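Local coordinates for protein ascorbate-specific PTS system EIIA component (Streptococcus pyogenes serotype M1, PDB 2OQT) that probably serves as the cytoplasmic phosphoryl-carrying IIA component of a sugar phosphotransferase system that takes up and phosphorylates ascorbate, at residues Ile9-Ile14 with Ser37-Ser42; Asp21-Ala26 with Ala47-Thr52; Arg28-Pro33 with Ser99-Leu104; Val134-Pro139 with Leu143-Glu148. All coordinates share one frame; numbering follows the deposited sequence.

Interaction 1 of 4, residues Ile9-Ile14 with Ser37-Ser42; sequences IDNNSI and SKAVTS
Ser-37, just past the end of helix 23-36, meets Asn-11 at the end of helix 4-10. Its OG lies between the backbone N and the carbonyl carbon (chi1 64°) and gives a hydrogen bond to Asn-11 OD1 at 2.8 Å. The donor sits in the plane of the amide, on a lone pair, with a C=O...O angle of 125°. Ser-37 CB rests 3.3 Å from Asn-11 O, so backbone and side chain of the asparagine both touch the serine. Asn-11 OD1 also accepts from Arg-78, whose guanidinium group reaches Ser-37 O as well, while Asn-11 ND2 is turned back to Ala-7 O; both ends of this buried amide are therefore engaged and its rotation is fixed. The asparagine stands where a Schellman motif closes helix 4-10: Asn-12, with positive phi, is the C-prime residue, Ser-13 N bonds to Leu-8 O, and Asn-12 N makes a weak bond to Ile-9 O. Beyond Lys-38, whose side chain starts away from the contact, Ala-39 turns its methyl inward, and CB lies 3.7 Å from Asn-11 OD1. Val-40 carries the chain on toward helix 42-55, packing on Val-31, Leu-34 and Ile-35.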
loop_
_atom_site.group_PDB
_atom_site.type_symbol
_atom_site.label_atom_id
_atom_site.label_comp_id
_atom_site.label_asym_id
_atom_site.label_seq_id
_atom_site.Cartn_x
_atom_site.Cartn_y
_atom_site.Cartn_z
ATOM N N ILE A 9 -5.181 4.025 10.894
ATOM C CA ILE A 9 -5.914 3.773 12.125
ATOM C C ILE A 9 -7.401 3.786 11.841
ATOM O O ILE A 9 -8.134 2.919 12.331
ATOM C CB ILE A 9 -5.619 4.824 13.223
ATOM C CG1 ILE A 9 -4.198 4.691 13.770
ATOM C CG2 ILE A 9 -6.612 4.656 14.362
ATOM C CD1 ILE A 9 -3.704 5.955 14.509
ATOM N N ASP A 10 -7.846 4.771 11.063
ATOM C CA ASP A 10 -9.262 4.931 10.781
ATOM C C ASP A 10 -9.867 3.761 10.034
ATOM O O ASP A 10 -11.100 3.567 9.991
ATOM C CB ASP A 10 -9.485 6.214 10.015
ATOM C CG ASP A 10 -9.199 7.426 10.866
ATOM O OD1 ASP A 10 -9.188 7.281 12.133
ATOM O OD2 ASP A 10 -8.983 8.521 10.278
ATOM N N ASN A 11 -8.980 2.974 9.451
ATOM C CA ASN A 11 -9.352 1.913 8.561
ATOM C C ASN A 11 -8.909 0.614 9.138
ATOM O O ASN A 11 -9.332 -0.448 8.651
ATOM C CB ASN A 11 -8.705 2.171 7.207
ATOM C CG ASN A 11 -9.470 3.175 6.419
ATOM O OD1 ASN A 11 -10.515 2.834 5.856
ATOM N ND2 ASN A 11 -9.024 4.433 6.425
ATOM N N ASN A 12 -8.041 0.715 10.165
ATOM C CA ASN A 12 -7.431 -0.433 10.815
ATOM C C ASN A 12 -6.804 -1.294 9.779
ATOM O O ASN A 12 -7.137 -2.466 9.668
ATOM C CB ASN A 12 -8.480 -1.241 11.577
ATOM C CG ASN A 12 -8.606 -0.805 13.012
ATOM O OD1 ASN A 12 -9.133 -1.540 13.835
ATOM N ND2 ASN A 12 -8.106 0.384 13.325
ATOM N N SER A 13 -5.875 -0.690 9.038
ATOM C CA SER A 13 -5.491 -1.108 7.678
ATOM C C SER A 13 -4.238 -1.933 7.577
ATOM O O SER A 13 -3.841 -2.330 6.481
ATOM C CB SER A 13 -5.187 0.140 6.890
ATOM O OG SER A 13 -6.280 0.488 6.116
ATOM N N ILE A 14 -3.580 -2.140 8.708
ATOM C CA ILE A 14 -2.310 -2.811 8.713
ATOM C C ILE A 14 -2.535 -4.324 8.811
ATOM O O ILE A 14 -3.365 -4.787 9.608
ATOM C CB ILE A 14 -1.401 -2.237 9.816
ATOM C CG1 ILE A 14 -1.536 -0.691 9.844
ATOM C CG2 ILE A 14 0.071 -2.730 9.634
ATOM C CD1 ILE A 14 -0.295 0.106 10.194
ATOM N N SER A 37 -12.809 -2.378 5.656
ATOM C CA SER A 37 -13.182 -1.174 6.373
ATOM C C SER A 37 -14.257 -0.399 5.602
ATOM O O SER A 37 -14.609 0.739 5.946
ATOM C CB SER A 37 -11.948 -0.329 6.630
ATOM O OG SER A 37 -11.333 0.140 5.420
ATOM N N LYS A 38 -14.797 -1.059 4.588
ATOM C CA LYS A 38 -15.679 -0.446 3.579
ATOM C C LYS A 38 -15.204 0.875 2.906
ATOM O O LYS A 38 -16.041 1.647 2.439
ATOM C CB LYS A 38 -17.160 -0.312 4.043
ATOM C CG LYS A 38 -17.695 -1.185 5.225
ATOM C CD LYS A 38 -17.744 -2.704 4.972
ATOM C CE LYS A 38 -19.123 -3.227 4.432
ATOM N NZ LYS A 38 -20.365 -2.497 4.877
ATOM N N ALA A 39 -13.887 1.112 2.797
ATOM C CA ALA A 39 -13.392 2.308 2.068
ATOM C C ALA A 39 -13.507 2.112 0.552
ATOM O O ALA A 39 -13.776 3.071 -0.166
ATOM C CB ALA A 39 -11.951 2.643 2.456
ATOM N N VAL A 40 -13.268 0.864 0.094
ATOM C CA VAL A 40 -13.406 0.458 -1.301
ATOM C C VAL A 40 -14.190 -0.852 -1.461
ATOM O O VAL A 40 -14.442 -1.579 -0.507
ATOM C CB VAL A 40 -12.040 0.312 -2.048
ATOM C CG1 VAL A 40 -11.143 1.511 -1.796
ATOM C CG2 VAL A 40 -11.299 -1.025 -1.681
ATOM N N THR A 41 -14.481 -1.149 -2.717
ATOM C CA THR A 41 -15.275 -2.251 -3.176
ATOM C C THR A 41 -14.284 -3.179 -3.916
ATOM O O THR A 41 -13.147 -2.784 -4.238
ATOM C CB THR A 41 -16.402 -1.626 -4.076
ATOM O OG1 THR A 41 -17.489 -1.157 -3.239
ATOM C CG2 THR A 41 -16.949 -2.547 -5.118
ATOM N N SER A 42 -14.686 -4.426 -4.156
ATOM C CA SER A 42 -13.884 -5.318 -4.966
ATOM C C SER A 42 -13.584 -4.687 -6.332
ATOM O O SER A 42 -12.524 -4.886 -6.898
ATOM C CB SER A 42 -14.601 -6.662 -5.158
ATOM O OG SER A 42 -15.809 -6.463 -5.892
#

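Interaction 2 of 4, residues Asp21-Ala26 with Ala47-Thr52; sequences DTWQEA and AIIAST
Thr-52 and Ile-49 of helix 42-55 come obliquely to the six-membered ring of Trp-23. Thr-52 CG2 is 3.7 Å from Trp-23 CH2, the two side chains approaching from opposite directions, and Ile-49 CD1 lies 4.0 Å from Trp-23 CZ3. One face of the indole carries the amide carbon of the next residue, Gln-24, whose CD lies 3.3 Å above the ring plane of Trp-23, offset toward the rim. Phe-92 also meets the indole, the two ring planes inclined at about 30°. With chi1 at 64°, the indole leans out from the start of its helix so that the six-membered ring reaches helix 42-55. Ile-49 CD1 also touches Gln-24 CG at 4.1 Å, the glutamine and isoleucine side chains crossing at about a right angle.

Across the two segments the contact is apolar. The hydroxyl of Thr-52 is occupied otherwise: OG1 gives a 2.7 Å hydrogen bond to Ile-48 O, from above the carbonyl plane, and is also hydrogen-bonded to Tyr-59 OH. Ile-48 O takes Thr-52 N on the opposite face of that plane, so two bonds from one residue grip a single carbonyl. With the hydroxyl held this way, the methyl is the branch nearest the indole. Ile-49 continues the packing onto Val-27, one turn further along helix 23-36. That helix begins with Thr-22 as N-cap, OG1 accepting from Glu-25 N at 3.0 Å. The whole is helix-helix packing between consecutive helices of the EIIA domain, with a tryptophan in the first turn of the earlier helix laid against the later one.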
loop_
_atom_site.group_PDB
_atom_site.type_symbol
_atom_site.label_atom_id
_atom_site.label_comp_id
_atom_site.label_asym_id
_atom_site.label_seq_id
_atom_site.Cartn_x
_atom_site.Cartn_y
_atom_site.Cartn_z
ATOM N N ASP A 21 1.646 -15.898 -3.659
ATOM C CA ASP A 21 2.482 -16.638 -4.636
ATOM C C ASP A 21 2.648 -15.874 -5.932
ATOM O O ASP A 21 3.649 -16.041 -6.660
ATOM C CB ASP A 21 1.855 -17.998 -4.979
ATOM C CG ASP A 21 2.045 -19.037 -3.881
ATOM O OD1 ASP A 21 1.160 -19.924 -3.771
ATOM O OD2 ASP A 21 3.066 -18.964 -3.137
ATOM N N THR A 22 1.640 -15.064 -6.241
ATOM C CA THR A 22 1.658 -14.251 -7.437
ATOM C C THR A 22 1.539 -12.792 -6.991
ATOM O O THR A 22 1.221 -12.518 -5.827
ATOM C CB THR A 22 0.540 -14.701 -8.430
ATOM O OG1 THR A 22 -0.755 -14.429 -7.889
ATOM C CG2 THR A 22 0.637 -16.206 -8.698
ATOM N N TRP A 23 1.828 -11.855 -7.891
ATOM C CA TRP A 23 1.641 -10.449 -7.577
ATOM C C TRP A 23 0.130 -10.083 -7.597
ATOM O O TRP A 23 -0.323 -9.161 -6.890
ATOM C CB TRP A 23 2.469 -9.589 -8.518
ATOM C CG TRP A 23 2.027 -9.728 -9.904
ATOM C CD1 TRP A 23 2.583 -10.511 -10.879
ATOM C CD2 TRP A 23 0.927 -9.049 -10.501
ATOM N NE1 TRP A 23 1.903 -10.344 -12.053
ATOM C CE2 TRP A 23 0.870 -9.464 -11.851
ATOM C CE3 TRP A 23 -0.018 -8.100 -10.025
ATOM C CZ2 TRP A 23 -0.097 -8.979 -12.752
ATOM C CZ3 TRP A 23 -0.992 -7.619 -10.919
ATOM C CH2 TRP A 23 -1.021 -8.079 -12.274
ATOM N N GLN A 24 -0.633 -10.827 -8.391
ATOM C CA GLN A 24 -2.094 -10.789 -8.264
ATOM C C GLN A 24 -2.619 -11.173 -6.847
ATOM O O GLN A 24 -3.468 -10.476 -6.330
ATOM C CB GLN A 24 -2.749 -11.632 -9.350
ATOM C CG GLN A 24 -2.524 -11.114 -10.765
ATOM C CD GLN A 24 -1.471 -11.901 -11.550
ATOM O OE1 GLN A 24 -1.554 -11.982 -12.782
ATOM N NE2 GLN A 24 -0.495 -12.482 -10.858
ATOM N N GLU A 25 -2.103 -12.262 -6.238
ATOM C CA GLU A 25 -2.423 -12.664 -4.834
ATOM C C GLU A 25 -2.125 -11.533 -3.869
ATOM O O GLU A 25 -2.899 -11.243 -2.965
ATOM C CB GLU A 25 -1.589 -13.888 -4.382
ATOM C CG GLU A 25 -2.310 -15.247 -4.212
ATOM C CD GLU A 25 -2.145 -16.240 -5.420
ATOM O OE1 GLU A 25 -1.405 -17.259 -5.278
ATOM O OE2 GLU A 25 -2.771 -16.020 -6.498
ATOM N N ALA A 26 -0.991 -10.876 -4.087
ATOM C CA ALA A 26 -0.478 -9.857 -3.154
ATOM C C ALA A 26 -1.281 -8.564 -3.225
ATOM O O ALA A 26 -1.521 -7.878 -2.228
ATOM C CB ALA A 26 0.956 -9.585 -3.440
ATOM N N ALA A 47 -9.926 -2.998 -10.764
ATOM C CA ALA A 47 -9.379 -1.875 -11.465
ATOM C C ALA A 47 -7.839 -1.851 -11.297
ATOM O O ALA A 47 -7.106 -1.413 -12.161
ATOM C CB ALA A 47 -10.067 -0.586 -11.019
ATOM N N ILE A 48 -7.305 -2.412 -10.233
ATOM C CA ILE A 48 -5.845 -2.399 -10.129
ATOM C C ILE A 48 -5.227 -3.409 -11.115
ATOM O O ILE A 48 -4.226 -3.126 -11.789
ATOM C CB ILE A 48 -5.405 -2.518 -8.661
ATOM C CG1 ILE A 48 -5.862 -1.224 -7.924
ATOM C CG2 ILE A 48 -3.907 -2.739 -8.550
ATOM C CD1 ILE A 48 -5.551 -1.092 -6.424
ATOM N N ILE A 49 -5.863 -4.583 -11.206
ATOM C CA ILE A 49 -5.391 -5.674 -12.032
ATOM C C ILE A 49 -5.424 -5.232 -13.484
ATOM O O ILE A 49 -4.476 -5.480 -14.221
ATOM C CB ILE A 49 -6.250 -6.942 -11.872
ATOM C CG1 ILE A 49 -6.227 -7.434 -10.398
ATOM C CG2 ILE A 49 -5.751 -8.044 -12.864
ATOM C CD1 ILE A 49 -4.844 -7.895 -9.865
ATOM N N ALA A 50 -6.522 -4.592 -13.864
ATOM C CA ALA A 50 -6.738 -4.079 -15.184
ATOM C C ALA A 50 -5.705 -2.986 -15.521
ATOM O O ALA A 50 -5.154 -2.963 -16.604
ATOM C CB ALA A 50 -8.198 -3.530 -15.293
ATOM N N SER A 51 -5.433 -2.059 -14.623
ATOM C CA SER A 51 -4.477 -1.006 -14.992
ATOM C C SER A 51 -3.074 -1.587 -15.032
ATOM O O SER A 51 -2.203 -1.078 -15.760
ATOM C CB SER A 51 -4.497 0.151 -13.979
ATOM O OG SER A 51 -5.762 0.733 -13.973
ATOM N N THR A 52 -2.835 -2.616 -14.228
ATOM C CA THR A 52 -1.536 -3.229 -14.301
ATOM C C THR A 52 -1.387 -3.920 -15.675
ATOM O O THR A 52 -0.343 -3.815 -16.318
ATOM C CB THR A 52 -1.263 -4.220 -13.142
ATOM O OG1 THR A 52 -1.567 -3.626 -11.863
ATOM C CG2 THR A 52 0.212 -4.669 -13.180
#

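Interaction 3 of 4, residues Arg28-Pro33 with Ser99-Leu104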
loop_
_atom_site.group_PDB
_atom_site.type_symbol
_atom_site.label_atom_id
_atom_site.label_comp_id
_atom_site.label_asym_id
_atom_site.label_seq_id
_atom_site.Cartn_x
_atom_site.Cartn_y
_atom_site.Cartn_z
ATOM N N ARG A 28 -4.518 -8.511 -4.218
ATOM C CA ARG A 28 -5.767 -8.862 -3.560
ATOM C C ARG A 28 -5.645 -8.653 -2.052
ATOM O O ARG A 28 -6.487 -8.005 -1.431
ATOM C CB ARG A 28 -6.124 -10.313 -3.878
ATOM C CG ARG A 28 -7.360 -10.857 -3.192
ATOM C CD ARG A 28 -7.668 -12.253 -3.722
ATOM N NE ARG A 28 -8.526 -12.209 -4.913
ATOM C CZ ARG A 28 -8.426 -13.044 -5.949
ATOM N NH1 ARG A 28 -7.484 -13.995 -5.954
ATOM N NH2 ARG A 28 -9.251 -12.914 -6.985
ATOM N N LEU A 29 -4.578 -9.200 -1.468
ATOM C CA LEU A 29 -4.372 -9.140 -0.015
ATOM C C LEU A 29 -4.154 -7.708 0.423
ATOM O O LEU A 29 -4.442 -7.356 1.563
ATOM C CB LEU A 29 -3.175 -10.023 0.416
ATOM C CG LEU A 29 -3.260 -11.576 0.336
ATOM C CD1 LEU A 29 -1.863 -12.152 0.523
ATOM C CD2 LEU A 29 -4.285 -12.212 1.357
ATOM N N ALA A 30 -3.640 -6.871 -0.477
ATOM C CA ALA A 30 -3.262 -5.534 -0.096
ATOM C C ALA A 30 -4.483 -4.619 -0.111
ATOM O O ALA A 30 -4.536 -3.615 0.609
ATOM C CB ALA A 30 -2.167 -5.020 -0.999
ATOM N N VAL A 31 -5.463 -4.959 -0.935
ATOM C CA VAL A 31 -6.685 -4.165 -1.065
ATOM C C VAL A 31 -7.743 -4.643 -0.056
ATOM O O VAL A 31 -8.611 -3.892 0.355
ATOM C CB VAL A 31 -7.271 -4.254 -2.514
ATOM C CG1 VAL A 31 -8.513 -3.378 -2.653
ATOM C CG2 VAL A 31 -6.245 -3.832 -3.576
ATOM N N GLN A 32 -7.675 -5.915 0.325
ATOM C CA GLN A 32 -8.646 -6.501 1.241
ATOM C C GLN A 32 -8.909 -5.622 2.457
ATOM O O GLN A 32 -10.043 -5.223 2.691
ATOM C CB GLN A 32 -8.208 -7.913 1.640
ATOM C CG GLN A 32 -9.225 -8.665 2.462
ATOM C CD GLN A 32 -10.612 -8.498 1.913
ATOM O OE1 GLN A 32 -10.904 -8.928 0.790
ATOM N NE2 GLN A 32 -11.486 -7.839 2.693
ATOM N N PRO A 33 -7.873 -5.246 3.206
ATOM C CA PRO A 33 -8.153 -4.462 4.433
ATOM C C PRO A 33 -8.983 -3.187 4.209
ATOM O O PRO A 33 -9.396 -2.539 5.193
ATOM C CB PRO A 33 -6.759 -4.079 4.934
ATOM C CG PRO A 33 -5.869 -5.093 4.392
ATOM C CD PRO A 33 -6.428 -5.450 3.019
ATOM N N SER A 99 7.951 -6.746 -1.067
ATOM C CA SER A 99 7.659 -7.359 0.211
ATOM C C SER A 99 6.688 -6.523 0.975
ATOM O O SER A 99 6.024 -7.025 1.894
ATOM C CB SER A 99 8.943 -7.618 1.034
ATOM O OG SER A 99 9.654 -8.736 0.491
ATOM N N VAL A 100 6.591 -5.251 0.592
ATOM C CA VAL A 100 5.645 -4.353 1.240
ATOM C C VAL A 100 4.736 -3.595 0.268
ATOM O O VAL A 100 5.187 -2.831 -0.574
ATOM C CB VAL A 100 6.379 -3.382 2.196
ATOM C CG1 VAL A 100 5.379 -2.483 2.956
ATOM C CG2 VAL A 100 7.277 -4.183 3.172
ATOM N N LEU A 101 3.438 -3.799 0.429
ATOM C CA LEU A 101 2.408 -3.095 -0.361
ATOM C C LEU A 101 1.630 -2.081 0.473
ATOM O O LEU A 101 0.912 -2.439 1.444
ATOM C CB LEU A 101 1.452 -4.098 -1.001
ATOM C CG LEU A 101 2.174 -5.064 -1.970
ATOM C CD1 LEU A 101 2.694 -6.321 -1.248
ATOM C CD2 LEU A 101 1.289 -5.419 -3.169
ATOM N N LEU A 102 1.820 -0.816 0.090
ATOM C CA LEU A 102 1.013 0.302 0.553
ATOM C C LEU A 102 -0.033 0.763 -0.476
ATOM O O LEU A 102 0.177 1.702 -1.234
ATOM C CB LEU A 102 1.908 1.478 0.924
ATOM C CG LEU A 102 1.461 2.168 2.205
ATOM C CD1 LEU A 102 2.667 2.729 2.933
ATOM C CD2 LEU A 102 0.447 3.233 1.924
ATOM N N THR A 103 -1.161 0.081 -0.486
ATOM C CA THR A 103 -2.365 0.522 -1.164
ATOM C C THR A 103 -2.854 1.913 -0.846
ATOM O O THR A 103 -2.949 2.326 0.309
ATOM C CB THR A 103 -3.451 -0.449 -0.837
ATOM O OG1 THR A 103 -2.873 -1.722 -1.074
ATOM C CG2 THR A 103 -4.678 -0.246 -1.729
ATOM N N LEU A 104 -3.242 2.586 -1.905
ATOM C CA LEU A 104 -3.695 3.945 -1.829
ATOM C C LEU A 104 -5.028 4.043 -2.524
ATOM O O LEU A 104 -5.139 3.589 -3.643
ATOM C CB LEU A 104 -2.688 4.782 -2.603
ATOM C CG LEU A 104 -2.908 6.252 -2.877
ATOM C CD1 LEU A 104 -1.791 6.637 -3.821
ATOM C CD2 LEU A 104 -4.165 6.493 -3.552
#
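Ala-30 and Leu-101 point their CB atoms at each other, helix 23-36 against strand 97-105, and the two carbons stand 3.7 Å apart. Here the backbones come close, with the CA atoms of the pair at 6.2 Å, consistent with only a methyl on the helix side at this point. The leucine turns its CG beside its own backbone N (chi1 -61°), and Leu-101 CD2 comes to 4.1 Å from Ala-30 CB. Thr-103, two residues on, also points toward the helix. Its hydroxyl lies over the alanine, with OG1 3.4 Å from Ala-30 CB and 3.0 Å from Ala-30 O, to which it gives a weak hydrogen bond. The threonine's methyl takes the other branch: anti to the backbone N, CG2 faces Val-31 CG2 across 4.3 Å. Leu-102, between the two inward residues, starts in the other direction and packs on Ile-120 and Leu-123 of helix 111-124 and on Phe-81 and Leu-83 of strand 80-86. The strand therefore has a helix on either side. Val-31 also packs on Ile-48 of helix 42-55.

All four touching residues are buried, and the chemistry is mostly apolar with one polar thread. Thr-103 OG1 finds an acceptor in a helix carbonyl, which gives a hydroxyl in the interior at least a weak partner. Since that bond is weak, the closeness of helix and sheet probably owes more to the packing of Leu-101 and Thr-103 against the small Ala-30 than to hydrogen bonding.

Interaction 4 of 4, residues Val134-Pro139 with Leu143-Glu148; sequences VACQSP and LEMVEE
Pro-139 and Leu-143 are joined by a backbone hydrogen bond, Leu-143 N to Pro-139 O at 2.7 Å. It is nearly straight, with an angle of 175° at the hydrogen, and the N-H arrives almost end-on to the carbonyl. This is an i to i+4 bond in the first turn of helix 139-149.

Apolar contacts flank it. Leu-143 CG lies beside the backbone N (chi1 -84°), which swings the isobutyl group back over the preceding turn, where CD2 comes within 4.1 Å of Pro-139 CB. Leu-143 CD2 is modelled closer still to the accepting carbonyl, 3.0 Å from Pro-139 O, a tight approach. Both residues also pack on Ile-14 of strand 14-18, and Leu-143 reaches Lys-5 and Leu-8 of helix 4-10. Two residues further along, selenomethionine Met-145 directs its side chain to Cys-136 in the loop before the helix. The chain bends at its last torsion (chi3 54°), and SE lies 4.0 Å from Cys-136 SG, a van der Waals contact between two large, polarisable atoms. Cys-136 lies against Leu-16 as well, and Met-145 against Leu-133, so the pair lies between helix 129-134, strand 14-18 and helix 139-149.

One polar bond lies at the helix start: Gln-137 N is hydrogen-bonded to Glu-141 OE1. The loop links helix 129-134 to helix 139-149, which starts in a familiar way, with Ser-138 at the N-cap position and Pro-139 in the first turn.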
loop_
_atom_site.group_PDB
_atom_site.type_symbol
_atom_site.label_atom_id
_atom_site.label_comp_id
_atom_site.label_asym_id
_atom_site.label_seq_id
_atom_site.Cartn_x
_atom_site.Cartn_y
_atom_site.Cartn_z
ATOM N N VAL A 134 9.127 -5.477 7.633
ATOM C CA VAL A 134 8.877 -6.940 7.558
ATOM C C VAL A 134 8.978 -7.621 8.932
ATOM O O VAL A 134 8.207 -8.526 9.234
ATOM C CB VAL A 134 9.734 -7.640 6.433
ATOM C CG1 VAL A 134 9.906 -9.137 6.671
ATOM C CG2 VAL A 134 9.092 -7.434 5.081
ATOM N N ALA A 135 9.894 -7.129 9.765
ATOM C CA ALA A 135 10.134 -7.629 11.129
ATOM C C ALA A 135 9.228 -7.005 12.216
ATOM O O ALA A 135 9.343 -7.342 13.414
ATOM C CB ALA A 135 11.592 -7.420 11.491
ATOM N N CYS A 136 8.362 -6.078 11.805
ATOM C CA CYS A 136 7.327 -5.522 12.675
ATOM C C CYS A 136 6.388 -6.611 13.195
ATOM O O CYS A 136 5.899 -7.451 12.447
ATOM C CB CYS A 136 6.530 -4.444 11.947
ATOM S SG CYS A 136 7.135 -2.767 12.208
ATOM N N GLN A 137 6.129 -6.556 14.492
ATOM C CA GLN A 137 5.451 -7.629 15.205
ATOM C C GLN A 137 4.009 -7.259 15.595
ATOM O O GLN A 137 3.318 -8.066 16.213
ATOM C CB GLN A 137 6.293 -7.998 16.447
ATOM C CG GLN A 137 6.591 -9.479 16.602
ATOM C CD GLN A 137 7.116 -10.141 15.319
ATOM O OE1 GLN A 137 8.026 -9.625 14.652
ATOM N NE2 GLN A 137 6.551 -11.304 14.981
ATOM N N SER A 138 3.580 -6.040 15.226
ATOM C CA SER A 138 2.239 -5.491 15.522
ATOM C C SER A 138 1.987 -4.095 14.879
ATOM O O SER A 138 2.907 -3.274 14.785
ATOM C CB SER A 138 2.016 -5.410 17.038
ATOM O OG SER A 138 2.514 -4.196 17.577
ATOM N N PRO A 139 0.724 -3.801 14.485
ATOM C CA PRO A 139 0.428 -2.513 13.856
ATOM C C PRO A 139 0.966 -1.334 14.653
ATOM O O PRO A 139 1.365 -0.330 14.051
ATOM C CB PRO A 139 -1.091 -2.474 13.826
ATOM C CG PRO A 139 -1.506 -3.856 13.896
ATOM C CD PRO A 139 -0.482 -4.634 14.614
ATOM N N LEU A 143 2.805 1.762 12.997
ATOM C CA LEU A 143 2.393 3.140 13.237
ATOM C C LEU A 143 3.523 3.977 13.867
ATOM O O LEU A 143 3.621 5.182 13.640
ATOM C CB LEU A 143 1.124 3.193 14.103
ATOM C CG LEU A 143 -0.327 3.058 13.568
ATOM C CD1 LEU A 143 -0.580 3.651 12.155
ATOM C CD2 LEU A 143 -0.836 1.641 13.626
ATOM N N GLU A 144 4.386 3.339 14.652
ATOM C CA GLU A 144 5.487 4.069 15.273
ATOM C C GLU A 144 6.544 4.443 14.248
ATOM O O GLU A 144 7.117 5.539 14.308
ATOM C CB GLU A 144 6.050 3.328 16.485
ATOM C CG GLU A 144 5.378 3.778 17.806
ATOM C CD GLU A 144 5.190 2.635 18.809
ATOM O OE1 GLU A 144 5.675 1.515 18.523
ATOM O OE2 GLU A 144 4.562 2.849 19.879
HETATM N N MSE A 145 6.769 3.545 13.294
HETATM C CA MSE A 145 7.591 3.865 12.138
HETATM C C MSE A 145 7.009 5.011 11.342
HETATM O O MSE A 145 7.762 5.879 10.919
HETATM C CB MSE A 145 7.775 2.659 11.244
HETATM C CG MSE A 145 8.520 1.562 11.912
HETATM SE SE MSE A 145 9.147 0.283 10.619
HETATM C CE MSE A 145 10.119 1.512 9.417
ATOM N N VAL A 146 5.681 5.030 11.162
ATOM C CA VAL A 146 5.015 6.099 10.404
ATOM C C VAL A 146 5.096 7.475 11.080
ATOM O O VAL A 146 5.183 8.489 10.384
ATOM C CB VAL A 146 3.527 5.749 10.019
ATOM C CG1 VAL A 146 2.931 6.787 9.056
ATOM C CG2 VAL A 146 3.437 4.366 9.390
ATOM N N GLU A 147 5.064 7.528 12.415
ATOM C CA GLU A 147 5.272 8.812 13.116
ATOM C C GLU A 147 6.707 9.313 12.887
ATOM O O GLU A 147 6.951 10.493 12.604
ATOM C CB GLU A 147 4.955 8.723 14.619
ATOM C CG GLU A 147 4.741 10.075 15.294
ATOM C CD GLU A 147 3.315 10.609 15.130
ATOM O OE1 GLU A 147 2.881 10.910 13.987
ATOM O OE2 GLU A 147 2.610 10.739 16.155
ATOM N N GLU A 148 7.643 8.383 12.979
ATOM C CA GLU A 148 9.029 8.648 12.719
ATOM C C GLU A 148 9.276 9.276 11.328
ATOM O O GLU A 148 10.265 9.986 11.138
ATOM C CB GLU A 148 9.767 7.333 12.901
ATOM C CG GLU A 148 11.269 7.425 12.948
ATOM C CD GLU A 148 11.927 6.087 13.219
ATOM O OE1 GLU A 148 13.167 6.014 13.049
ATOM O OE2 GLU A 148 11.218 5.114 13.595
#

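Overall arrangement
Interactions 2 and 3 both use helix 23-36, and interaction 1 adjoins its end, whereas interaction 4 lies beyond the sheet, its centre about 25 Å from that of interaction 2, on opposite sides of the chain's centre. The centre of interaction 3 lies about 5 Å from the centre of the chain, and interaction 3 touches all the others. Pro-33 CB is 3.7 Å from Ser-13 O of interaction 1, Leu-101 CD2 is 3.8 Å from Ala-26 O of interaction 2, and Val-100 meets Val-134 of interaction 4, CG2 to CG2 at 4.2 Å. Interactions 1 and 4 also meet, Ile-14 CD1 lying 3.8 Å from Leu-143 CD2. Interactions 1 and 2 do not touch, their nearest atoms being about 5 Å apart.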